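Cyclic nucleotide-binding protein (Ruegeria pomeroyi, PDB 3FX3) probably acts as a DNA-binding transcription regulator of the CRP family, with a cyclic nucleotide-binding-type beta domain joined to a helix-turn-helix domain. Local coordinates at residues W36-R41 against P106-H111; W62-R67 against S100-T105; T153-V158 against S196-R201; V158-L163 against L221-A226. All blocks are in the same frame, centred on the assembly; numbering follows the deposited sequence.

Interaction 1 of 4, residues W36-R41 against P106-H111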
# COMPACT_ATOMS: atom_id res chain seq x y z
N TRP B 36 18.66 -21.63 -3.57
CA TRP B 36 18.19 -21.81 -2.21
C TRP B 36 19.35 -21.77 -1.24
O TRP B 36 20.32 -22.48 -1.42
CB TRP B 36 17.46 -23.15 -2.09
CG TRP B 36 16.32 -23.25 -3.05
CD1 TRP B 36 16.37 -23.70 -4.35
CD2 TRP B 36 14.96 -22.86 -2.81
NE1 TRP B 36 15.13 -23.62 -4.91
CE2 TRP B 36 14.25 -23.10 -3.99
CE3 TRP B 36 14.28 -22.35 -1.70
CZ2 TRP B 36 12.88 -22.87 -4.08
CZ3 TRP B 36 12.95 -22.11 -1.80
CH2 TRP B 36 12.25 -22.36 -2.99
N ARG B 37 19.29 -20.91 -0.22
CA ARG B 37 20.35 -20.81 0.76
C ARG B 37 19.83 -20.79 2.19
O ARG B 37 18.76 -20.26 2.46
CB ARG B 37 21.18 -19.55 0.53
CG ARG B 37 21.97 -19.54 -0.77
CD ARG B 37 23.08 -20.57 -0.74
NE ARG B 37 23.95 -20.46 -1.90
CZ ARG B 37 23.95 -21.29 -2.94
NH1 ARG B 37 23.10 -22.34 -3.01
NH2 ARG B 37 24.80 -21.07 -3.94
N SER B 38 20.65 -21.35 3.09
CA SER B 38 20.44 -21.30 4.53
C SER B 38 21.45 -20.40 5.15
O SER B 38 22.56 -20.31 4.67
CB SER B 38 20.64 -22.67 5.14
OG SER B 38 19.48 -23.40 4.87
N TYR B 39 21.05 -19.73 6.24
CA TYR B 39 21.92 -18.80 6.95
C TYR B 39 21.84 -19.10 8.46
O TYR B 39 20.76 -19.34 9.00
CB TYR B 39 21.52 -17.34 6.64
CG TYR B 39 21.69 -16.98 5.19
CD1 TYR B 39 20.67 -17.22 4.28
CD2 TYR B 39 22.87 -16.44 4.71
CE1 TYR B 39 20.82 -16.94 2.92
CE2 TYR B 39 23.04 -16.15 3.37
CZ TYR B 39 21.99 -16.40 2.46
OH TYR B 39 22.13 -16.13 1.10
N ASP B 40 22.99 -19.13 9.12
CA ASP B 40 22.99 -19.23 10.58
C ASP B 40 22.59 -17.87 11.15
O ASP B 40 22.70 -16.83 10.49
CB ASP B 40 24.38 -19.55 11.14
CG ASP B 40 24.94 -20.87 10.64
OD1 ASP B 40 24.15 -21.75 10.26
OD2 ASP B 40 26.17 -21.04 10.67
N ARG B 41 22.16 -17.88 12.41
CA ARG B 41 21.95 -16.65 13.15
C ARG B 41 23.21 -15.82 13.06
O ARG B 41 24.31 -16.34 13.23
CB ARG B 41 21.68 -16.93 14.62
CG ARG B 41 21.04 -15.74 15.35
CD ARG B 41 21.78 -15.33 16.62
NE ARG B 41 20.89 -15.29 17.77
CZ ARG B 41 20.07 -14.28 18.06
NH1 ARG B 41 19.28 -14.37 19.12
NH2 ARG B 41 20.04 -13.20 17.29
N PRO B 106 18.21 -18.46 12.72
CA PRO B 106 18.52 -19.28 11.56
C PRO B 106 17.44 -19.06 10.48
O PRO B 106 16.25 -18.95 10.81
CB PRO B 106 18.47 -20.72 12.11
CG PRO B 106 18.69 -20.57 13.60
CD PRO B 106 17.98 -19.27 13.93
N CYS B 107 17.86 -18.94 9.21
CA CYS B 107 16.99 -18.58 8.07
C CYS B 107 17.12 -19.53 6.92
O CYS B 107 18.19 -20.05 6.68
CB CYS B 107 17.40 -17.23 7.50
SG CYS B 107 16.84 -15.97 8.56
N GLU B 108 16.04 -19.69 6.15
CA GLU B 108 16.11 -20.21 4.79
C GLU B 108 15.60 -19.11 3.88
O GLU B 108 14.59 -18.50 4.18
CB GLU B 108 15.21 -21.44 4.60
CG GLU B 108 15.81 -22.67 5.18
CD GLU B 108 14.89 -23.88 5.07
OE1 GLU B 108 14.00 -23.92 4.17
OE2 GLU B 108 15.08 -24.80 5.89
N VAL B 109 16.30 -18.88 2.78
CA VAL B 109 15.94 -17.85 1.82
C VAL B 109 15.95 -18.45 0.41
O VAL B 109 16.76 -19.32 0.08
CB VAL B 109 16.90 -16.67 1.92
CG1 VAL B 109 16.52 -15.55 0.91
CG2 VAL B 109 16.97 -16.16 3.35
N MSE B 110 15.04 -17.96 -0.41
CA MSE B 110 15.03 -18.23 -1.82
C MSE B 110 15.49 -16.98 -2.54
O MSE B 110 14.88 -15.91 -2.43
CB MSE B 110 13.61 -18.59 -2.28
CG MSE B 110 13.58 -19.12 -3.71
SE MSE B 110 11.75 -19.25 -4.37
CE MSE B 110 11.37 -17.34 -4.54
N HIS B 111 16.54 -17.12 -3.31
CA HIS B 111 17.07 -15.98 -4.07
C HIS B 111 16.73 -16.18 -5.56
O HIS B 111 17.05 -17.20 -6.14
CB HIS B 111 18.60 -15.91 -3.92
CG HIS B 111 19.09 -15.79 -2.51
ND1 HIS B 111 19.18 -14.58 -1.85
CD2 HIS B 111 19.65 -16.71 -1.68
CE1 HIS B 111 19.67 -14.78 -0.64
NE2 HIS B 111 20.00 -16.05 -0.53
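Tyr-39 and His-111 meet at their edges, neither ring over the face of the other: OH of Tyr-39 lies 2.7 Å from NE2 of His-111 in a hydrogen bond whose donor may be either residue. The nitrogen lies in the plane of the phenol ring, while the two ring planes stand 77° apart. CG2 of Val-109 packs at 4.0 Å from CE1 of Tyr-39, and CG1 of the same valine lies over one face of the imidazole, offset toward its rim; the imidazole edge also meets CB of Arg-37. On the other side of the sheet, the CG methylene of Met-110, a selenomethionine, sits over the six-membered ring of Trp-36, 3.6 Å from its centroid. Beyond it SE reaches the ring obliquely, 3.4 Å from CH2 of Trp-36, a Met-aromatic contact; CG of Met-110 is anti to the backbone N (chi1 -170°), which carries the chain alongside the Trp-36 side chain. Both clusters ride on antiparallel strands of the cyclic nucleotide-binding beta-roll, 35-39 being an outer strand of one of its two sheets within this chain. Arg-37 and Val-109 are a hydrogen-bonded pair, Val-109 N to Arg-37 O measuring 2.8 Å; Tyr-39 and Cys-107 are another. Farther out, ND1 of His-56 is hydrogen-bonded to ND1 of His-111. His-6 stacks on Trp-36, and Leu-45 packs against both Tyr-39 and Val-109.

Interaction 2 of 4, residues W62-R67 against S100-T105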
# COMPACT_ATOMS: atom_id res chain seq x y z
N TRP B 62 13.93 -14.96 10.43
CA TRP B 62 13.83 -13.49 10.44
C TRP B 62 15.13 -12.88 9.92
O TRP B 62 16.21 -13.25 10.37
CB TRP B 62 13.57 -13.00 11.85
CG TRP B 62 12.18 -13.25 12.32
CD1 TRP B 62 11.70 -14.38 12.90
CD2 TRP B 62 11.07 -12.34 12.22
NE1 TRP B 62 10.35 -14.23 13.18
CE2 TRP B 62 9.95 -12.99 12.76
CE3 TRP B 62 10.93 -11.04 11.73
CZ2 TRP B 62 8.70 -12.38 12.82
CZ3 TRP B 62 9.68 -10.44 11.80
CH2 TRP B 62 8.59 -11.10 12.36
N VAL B 63 15.01 -11.94 8.99
CA VAL B 63 16.15 -11.23 8.42
C VAL B 63 16.01 -9.77 8.77
O VAL B 63 14.92 -9.21 8.67
CB VAL B 63 16.17 -11.41 6.89
CG1 VAL B 63 17.25 -10.56 6.22
CG2 VAL B 63 16.38 -12.89 6.58
N LYS B 64 17.09 -9.13 9.20
CA LYS B 64 17.03 -7.68 9.44
C LYS B 64 17.81 -6.94 8.37
O LYS B 64 18.84 -7.42 7.89
CB LYS B 64 17.55 -7.32 10.83
CG LYS B 64 19.07 -7.29 10.99
CD LYS B 64 19.51 -6.80 12.40
CE LYS B 64 20.94 -7.28 12.71
NZ LYS B 64 21.46 -6.89 14.05
N LEU B 65 17.33 -5.76 7.99
CA LEU B 65 18.05 -4.87 7.11
C LEU B 65 18.47 -3.67 7.97
O LEU B 65 17.66 -3.16 8.73
CB LEU B 65 17.16 -4.38 5.97
CG LEU B 65 17.03 -5.27 4.72
CD1 LEU B 65 17.02 -6.72 5.04
CD2 LEU B 65 15.79 -4.89 3.86
N PHE B 66 19.70 -3.19 7.80
CA PHE B 66 20.21 -2.09 8.62
C PHE B 66 21.24 -1.27 7.84
O PHE B 66 21.90 -1.79 6.94
CB PHE B 66 20.81 -2.64 9.92
CG PHE B 66 22.00 -3.54 9.72
CD1 PHE B 66 21.84 -4.89 9.49
CD2 PHE B 66 23.30 -3.03 9.79
CE1 PHE B 66 22.93 -5.74 9.30
CE2 PHE B 66 24.41 -3.86 9.61
CZ PHE B 66 24.23 -5.21 9.38
N ARG B 67 21.35 0.02 8.15
CA ARG B 67 22.44 0.82 7.62
C ARG B 67 23.36 1.29 8.71
O ARG B 67 22.97 1.40 9.87
CB ARG B 67 21.95 1.98 6.76
CG ARG B 67 21.05 2.98 7.44
CD ARG B 67 20.89 4.26 6.55
NE ARG B 67 21.76 5.36 6.99
CZ ARG B 67 21.57 6.10 8.09
NH1 ARG B 67 20.52 5.86 8.91
NH2 ARG B 67 22.44 7.08 8.40
N SER B 100 22.64 -3.33 4.61
CA SER B 100 23.10 -4.70 4.78
C SER B 100 21.95 -5.53 5.29
O SER B 100 20.99 -4.99 5.81
CB SER B 100 24.25 -4.74 5.78
OG SER B 100 25.32 -3.94 5.29
N ALA B 101 22.05 -6.85 5.11
CA ALA B 101 21.04 -7.81 5.56
C ALA B 101 21.75 -8.93 6.32
O ALA B 101 22.77 -9.46 5.85
CB ALA B 101 20.31 -8.43 4.38
N GLU B 102 21.18 -9.32 7.44
CA GLU B 102 21.76 -10.32 8.31
C GLU B 102 20.65 -11.17 8.89
O GLU B 102 19.60 -10.63 9.23
CB GLU B 102 22.49 -9.62 9.44
CG GLU B 102 23.32 -10.49 10.29
CD GLU B 102 24.17 -9.66 11.26
OE1 GLU B 102 25.10 -8.97 10.77
OE2 GLU B 102 23.87 -9.69 12.48
N ALA B 103 20.90 -12.46 9.01
CA ALA B 103 19.96 -13.38 9.63
C ALA B 103 19.89 -13.10 11.14
O ALA B 103 20.91 -13.03 11.81
CB ALA B 103 20.40 -14.82 9.40
N VAL B 104 18.68 -12.92 11.65
CA VAL B 104 18.41 -12.66 13.08
C VAL B 104 18.11 -13.98 13.79
O VAL B 104 18.42 -14.12 14.93
CB VAL B 104 17.21 -11.67 13.26
CG1 VAL B 104 16.70 -11.66 14.69
CG2 VAL B 104 17.64 -10.28 12.83
N THR B 105 17.50 -14.93 13.10
CA THR B 105 17.39 -16.30 13.57
C THR B 105 18.05 -17.14 12.48
O THR B 105 18.42 -16.62 11.44
CB THR B 105 15.91 -16.72 13.65
OG1 THR B 105 15.35 -16.62 12.33
CG2 THR B 105 15.14 -15.77 14.58
O HOH W 1 24.03 -7.20 13.67
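Two neighbouring strands of the cyclic nucleotide-binding domain, 62-68 and 100-103, run antiparallel through the middle of a four-stranded sheet. Phe-66 with Ser-100 and Lys-64 with Glu-102 are hydrogen-bonded pairs; Lys-64 N lies 2.9 Å from Glu-102 O. On the face bearing these four side chains, CB of Ser-100 sits over the Phe-66 ring, 4.0 Å from its centroid, while CB of Glu-102 approaches the ring edge. Phe-66 swings CG between its backbone N and carbonyl carbon (chi1 63°), which lays the ring across the partner strand. Lys-64 and Glu-102 extend side by side. NZ of Lys-64 and OE2 of Glu-102 stay 4.0 Å apart, beyond a salt bridge; a water accepting from Lys-64 NZ at 2.6 Å probably bridges them. CG2 of Val-104 packs crosswise on CB of Lys-64 at 3.6 Å. Where strand 100-103 ends, Trp-62 O accepts from Val-104 N, and OG1 of Thr-105 takes the Trp-62 N-H at 2.9 Å. The opposite face carries Leu-65, whose CD1 lies 3.8 Å from CB of Ala-101. Trp-62 NE1 bonds Thr-176 O, bringing the sheet against the helix-turn-helix domain. Such paired antiparallel strands build the jelly-roll-like beta-roll of CRP-type effector domains.

Interaction 3 of 4, residues T153-V158 against S196-R201. With PO4 (phosphate ion), chain H.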
# COMPACT_ATOMS: atom_id res chain seq x y z
N THR B 153 -6.85 -1.08 18.93
CA THR B 153 -5.89 -0.76 19.99
C THR B 153 -4.53 -1.43 19.74
O THR B 153 -4.39 -2.34 18.91
CB THR B 153 -6.38 -1.25 21.38
OG1 THR B 153 -6.35 -2.69 21.40
CG2 THR B 153 -7.79 -0.70 21.70
N GLY B 154 -3.52 -0.99 20.50
CA GLY B 154 -2.22 -1.64 20.43
C GLY B 154 -2.29 -3.16 20.51
O GLY B 154 -1.70 -3.86 19.68
N ALA B 155 -2.98 -3.68 21.52
CA ALA B 155 -3.07 -5.12 21.69
C ALA B 155 -3.69 -5.74 20.45
O ALA B 155 -3.23 -6.80 19.99
CB ALA B 155 -3.90 -5.48 22.96
N GLN B 156 -4.72 -5.08 19.91
CA GLN B 156 -5.41 -5.60 18.73
C GLN B 156 -4.48 -5.64 17.53
O GLN B 156 -4.52 -6.59 16.74
CB GLN B 156 -6.67 -4.78 18.40
CG GLN B 156 -7.82 -5.06 19.38
CD GLN B 156 -9.05 -4.23 19.12
OE1 GLN B 156 -8.98 -3.01 19.06
NE2 GLN B 156 -10.20 -4.90 18.98
N ARG B 157 -3.64 -4.63 17.40
CA ARG B 157 -2.70 -4.59 16.27
C ARG B 157 -1.70 -5.72 16.35
O ARG B 157 -1.35 -6.28 15.33
CB ARG B 157 -2.00 -3.25 16.18
CG ARG B 157 -2.95 -2.08 15.80
CD ARG B 157 -2.24 -0.74 16.02
NE ARG B 157 -1.10 -0.70 15.15
CZ ARG B 157 0.12 -0.26 15.42
NH1 ARG B 157 0.45 0.27 16.58
NH2 ARG B 157 1.00 -0.35 14.47
N VAL B 158 -1.28 -6.09 17.56
CA VAL B 158 -0.32 -7.19 17.73
C VAL B 158 -1.01 -8.53 17.43
O VAL B 158 -0.42 -9.41 16.78
CB VAL B 158 0.29 -7.18 19.14
CG1 VAL B 158 1.17 -8.43 19.39
CG2 VAL B 158 1.09 -5.90 19.33
N SER B 196 5.07 -4.75 25.10
CA SER B 196 4.99 -5.63 26.27
C SER B 196 3.61 -5.66 26.91
O SER B 196 3.11 -6.74 27.29
CB SER B 196 6.05 -5.26 27.32
OG SER B 196 7.32 -5.63 26.83
N ARG B 197 3.01 -4.48 27.05
CA ARG B 197 1.63 -4.38 27.51
C ARG B 197 0.71 -5.16 26.58
O ARG B 197 -0.16 -5.90 27.04
CB ARG B 197 1.15 -2.93 27.54
CG ARG B 197 1.81 -2.07 28.61
CD ARG B 197 1.00 -0.77 28.88
NE ARG B 197 1.33 0.33 27.95
CZ ARG B 197 2.45 1.08 28.01
NH1 ARG B 197 2.63 2.05 27.10
NH2 ARG B 197 3.39 0.87 28.94
N ALA B 198 0.91 -5.00 25.27
CA ALA B 198 0.05 -5.69 24.31
C ALA B 198 0.13 -7.19 24.55
O ALA B 198 -0.90 -7.85 24.64
CB ALA B 198 0.38 -5.33 22.85
N PHE B 199 1.34 -7.72 24.66
CA PHE B 199 1.51 -9.15 24.92
C PHE B 199 0.82 -9.55 26.22
O PHE B 199 0.22 -10.63 26.31
CB PHE B 199 2.98 -9.54 25.04
CG PHE B 199 3.72 -9.58 23.73
CD1 PHE B 199 3.14 -10.12 22.60
CD2 PHE B 199 5.03 -9.15 23.66
CE1 PHE B 199 3.84 -10.18 21.41
CE2 PHE B 199 5.74 -9.22 22.48
CZ PHE B 199 5.13 -9.73 21.35
N SER B 200 0.90 -8.69 27.23
CA SER B 200 0.30 -9.00 28.52
C SER B 200 -1.21 -9.15 28.37
O SER B 200 -1.79 -10.17 28.75
CB SER B 200 0.63 -7.93 29.53
OG SER B 200 0.13 -8.32 30.79
N ARG B 201 -1.85 -8.14 27.78
CA ARG B 201 -3.26 -8.22 27.48
C ARG B 201 -3.65 -9.49 26.70
O ARG B 201 -4.68 -10.09 26.99
CB ARG B 201 -3.69 -7.00 26.67
CG ARG B 201 -3.79 -5.75 27.50
CD ARG B 201 -4.05 -4.53 26.62
NE ARG B 201 -5.06 -3.64 27.19
CZ ARG B 201 -4.91 -2.93 28.31
NH1 ARG B 201 -5.90 -2.16 28.73
NH2 ARG B 201 -3.78 -2.99 29.02
P PO4 H . -0.61 1.47 24.95
O1 PO4 H . 0.53 2.43 24.72
O2 PO4 H . -0.67 1.13 26.42
O3 PO4 H . -0.43 0.17 24.19
O4 PO4 H . -1.92 2.12 24.54
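The Phe-199 ring meets Val-158 obliquely, CE1 lying 3.8 Å from CG1 of the valine, whose side chain crosses it at about a right angle. A second flat group, the Arg-197 guanidinium, has a phosphate at its edge, the phosphorus in its plane. NE of Arg-197 donates to phosphate O2 at 2.6 Å and NH1 of Arg-197 to O1 at 3.2 Å, a two-pronged grip that fixes the rotation of the group; Ser-194 OG adds another bond to the same ion. Ala-155 and Ala-198 bring the helices close. CB of Ala-198 fits against the backbone of helix 154-165, 3.6 Å from CA of Ala-155, and lies 3.6 Å from CG2 of Val-158. With CG1 anti to its backbone N (chi1 173°), Val-158 sends one methyl to the phenylalanine and the other to this alanine. CB of Ala-155 touches Arg-201, 3.8 Å from its CD. The two short segments cross at -78°, axes 8.4 Å apart, in the CRP-like helix-turn-helix domain: helix 192-203 probably corresponds to the recognition helix, and the phosphate, probably from the crystallisation liquor, may mimic a DNA backbone group. Thr-153 caps helix 154-165 in a capping box with Gln-156: Gln-156 N lies 3.3 Å from Thr-153 OG1, while OE1 of Gln-156 takes the Thr-153 N-H on a lone pair. Arg-157 packs on Leu-149 of the second subunit.

Interaction 4 of 4, residues V158-L163 against L221-A226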
# COMPACT_ATOMS: atom_id res chain seq x y z
N VAL B 158 -1.28 -6.09 17.56
CA VAL B 158 -0.32 -7.19 17.73
C VAL B 158 -1.01 -8.53 17.43
O VAL B 158 -0.42 -9.41 16.78
CB VAL B 158 0.29 -7.18 19.14
CG1 VAL B 158 1.17 -8.43 19.39
CG2 VAL B 158 1.09 -5.90 19.33
N ALA B 159 -2.26 -8.66 17.90
CA ALA B 159 -3.08 -9.84 17.58
C ALA B 159 -3.13 -10.04 16.07
O ALA B 159 -2.94 -11.13 15.55
CB ALA B 159 -4.50 -9.66 18.15
N GLU B 160 -3.38 -8.95 15.37
CA GLU B 160 -3.47 -8.94 13.91
C GLU B 160 -2.15 -9.37 13.25
O GLU B 160 -2.12 -10.14 12.26
CB GLU B 160 -3.83 -7.52 13.50
CG GLU B 160 -4.48 -7.39 12.20
CD GLU B 160 -5.91 -7.96 12.17
OE1 GLU B 160 -6.84 -7.41 12.85
OE2 GLU B 160 -6.10 -8.94 11.41
N PHE B 161 -1.06 -8.84 13.77
CA PHE B 161 0.26 -9.22 13.32
C PHE B 161 0.50 -10.73 13.53
O PHE B 161 0.91 -11.45 12.63
CB PHE B 161 1.31 -8.35 14.05
CG PHE B 161 2.72 -8.75 13.77
CD1 PHE B 161 3.36 -8.31 12.63
CD2 PHE B 161 3.40 -9.58 14.66
CE1 PHE B 161 4.67 -8.69 12.36
CE2 PHE B 161 4.73 -9.94 14.39
CZ PHE B 161 5.35 -9.49 13.23
N LEU B 162 0.20 -11.23 14.71
CA LEU B 162 0.33 -12.65 14.97
C LEU B 162 -0.55 -13.49 14.03
O LEU B 162 -0.09 -14.49 13.49
CB LEU B 162 0.02 -12.94 16.43
CG LEU B 162 1.06 -12.42 17.43
CD1 LEU B 162 0.62 -12.70 18.87
CD2 LEU B 162 2.45 -13.07 17.16
N LEU B 163 -1.79 -13.06 13.81
CA LEU B 163 -2.70 -13.79 12.93
C LEU B 163 -2.17 -13.88 11.51
O LEU B 163 -2.28 -14.93 10.86
CB LEU B 163 -4.08 -13.13 12.93
CG LEU B 163 -4.89 -13.37 14.22
CD1 LEU B 163 -5.89 -12.23 14.47
CD2 LEU B 163 -5.59 -14.73 14.17
N LEU B 221 -10.30 -17.59 18.64
CA LEU B 221 -10.31 -16.74 19.82
C LEU B 221 -9.47 -15.46 19.62
O LEU B 221 -9.89 -14.37 20.03
CB LEU B 221 -9.80 -17.52 21.02
CG LEU B 221 -9.92 -16.88 22.40
CD1 LEU B 221 -11.35 -16.98 22.94
CD2 LEU B 221 -8.95 -17.55 23.36
N LEU B 222 -8.31 -15.58 18.98
CA LEU B 222 -7.45 -14.41 18.79
C LEU B 222 -8.07 -13.45 17.80
O LEU B 222 -8.11 -12.24 18.04
CB LEU B 222 -6.03 -14.82 18.37
CG LEU B 222 -4.99 -13.68 18.28
CD1 LEU B 222 -4.96 -12.82 19.54
CD2 LEU B 222 -3.60 -14.24 17.99
N ARG B 223 -8.57 -13.99 16.68
CA ARG B 223 -9.32 -13.18 15.70
C ARG B 223 -10.53 -12.46 16.31
O ARG B 223 -10.87 -11.36 15.91
CB ARG B 223 -9.78 -14.03 14.52
CG ARG B 223 -10.35 -13.20 13.37
CD ARG B 223 -10.46 -13.99 12.07
NE ARG B 223 -9.24 -14.74 11.75
CZ ARG B 223 -8.11 -14.22 11.24
NH1 ARG B 223 -8.01 -12.91 10.95
NH2 ARG B 223 -7.07 -15.03 10.99
N ASP B 224 -11.18 -13.09 17.29
CA ASP B 224 -12.28 -12.44 17.96
C ASP B 224 -11.79 -11.21 18.70
O ASP B 224 -12.38 -10.13 18.58
CB ASP B 224 -13.00 -13.37 18.94
CG ASP B 224 -14.36 -12.84 19.31
OD1 ASP B 224 -15.19 -12.68 18.39
OD2 ASP B 224 -14.59 -12.57 20.50
N TYR B 225 -10.70 -11.38 19.45
CA TYR B 225 -10.06 -10.27 20.13
C TYR B 225 -9.77 -9.14 19.14
O TYR B 225 -10.12 -7.99 19.39
CB TYR B 225 -8.75 -10.70 20.81
CG TYR B 225 -8.21 -9.64 21.73
CD1 TYR B 225 -7.41 -8.60 21.26
CD2 TYR B 225 -8.54 -9.63 23.07
CE1 TYR B 225 -6.94 -7.60 22.10
CE2 TYR B 225 -8.06 -8.65 23.93
CZ TYR B 225 -7.27 -7.64 23.44
OH TYR B 225 -6.82 -6.68 24.32
N ALA B 226 -9.14 -9.49 18.03
CA ALA B 226 -8.73 -8.49 17.03
C ALA B 226 -9.91 -7.72 16.45
O ALA B 226 -9.85 -6.50 16.30
CB ALA B 226 -7.94 -9.16 15.90
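Leu-163 of helix 154-165 packs among Leu-222, Arg-223 and Ala-226 of helix 219-227. Its CB already lies 4.0 Å from NH2 of Arg-223. The next atom, CG, meets CG of Leu-222 at 4.1 Å, the two leucines passing alongside, running opposite ways. At the branch the methyls part company: CD1 lodges against the opposing backbone, 3.8 Å from CA of Arg-223, and also touches CB of Ala-226, while CD2 lies over one face of the Arg-223 guanidinium, offset toward its rim and 3.5 Å from NH2 of Arg-223. A bend at chi3 (-48°) folds the arginine back over the leucine, so that a flat charged group lids an apolar tip. One turn earlier, Ala-159 lets the helices come close: its CB is pressed on CD1 of Leu-222 at 3.5 Å, tighter than usual for two carbons, and rests 4.1 Å from CB of Ala-226. Leu-222 turns its other methyl, CD2, toward CB of Leu-162. Glu-160 borders this apolar seam; its OE1 passes near Ala-226 CB but is bonded to NE2 of Gln-152, and its other oxygen does not come within salt-bridge range of Arg-223. The segments run roughly antiparallel, at 141°, in the CRP-like helix-turn-helix domain. Leu-162 and Leu-222 both also rest on Val-207 of strand 207-209, Tyr-225 packs on Leu-202 of helix 192-203, and Phe-161 lies against Ile-184 and Arg-187 of helix 182-187, so helix 154-165 is set between the C-terminal helix 219-227 and the helix-turn-helix pair.

From the N terminus, strand 35-39 opens the loop that interaction 1 closes at strand 107-113. Interaction 2 nests inside it, joining 62-67 to 100-105, and its second segment runs directly into that of interaction 1; the two touch where Cys-107 SG meets Val-63 CG2, binding two sheets of the beta domain together. Interactions 3 and 4 follow in series in the helix-turn-helix domain. Their segments alternate along the chain, so the loops cross: helix 154-165 supplies both, sharing Val-158, and pairs first with helix 192-203, then with helix 219-227. Trp-62 CH2 of interaction 2 packs on Phe-161 CZ of interaction 4, a direct touch between the two domains.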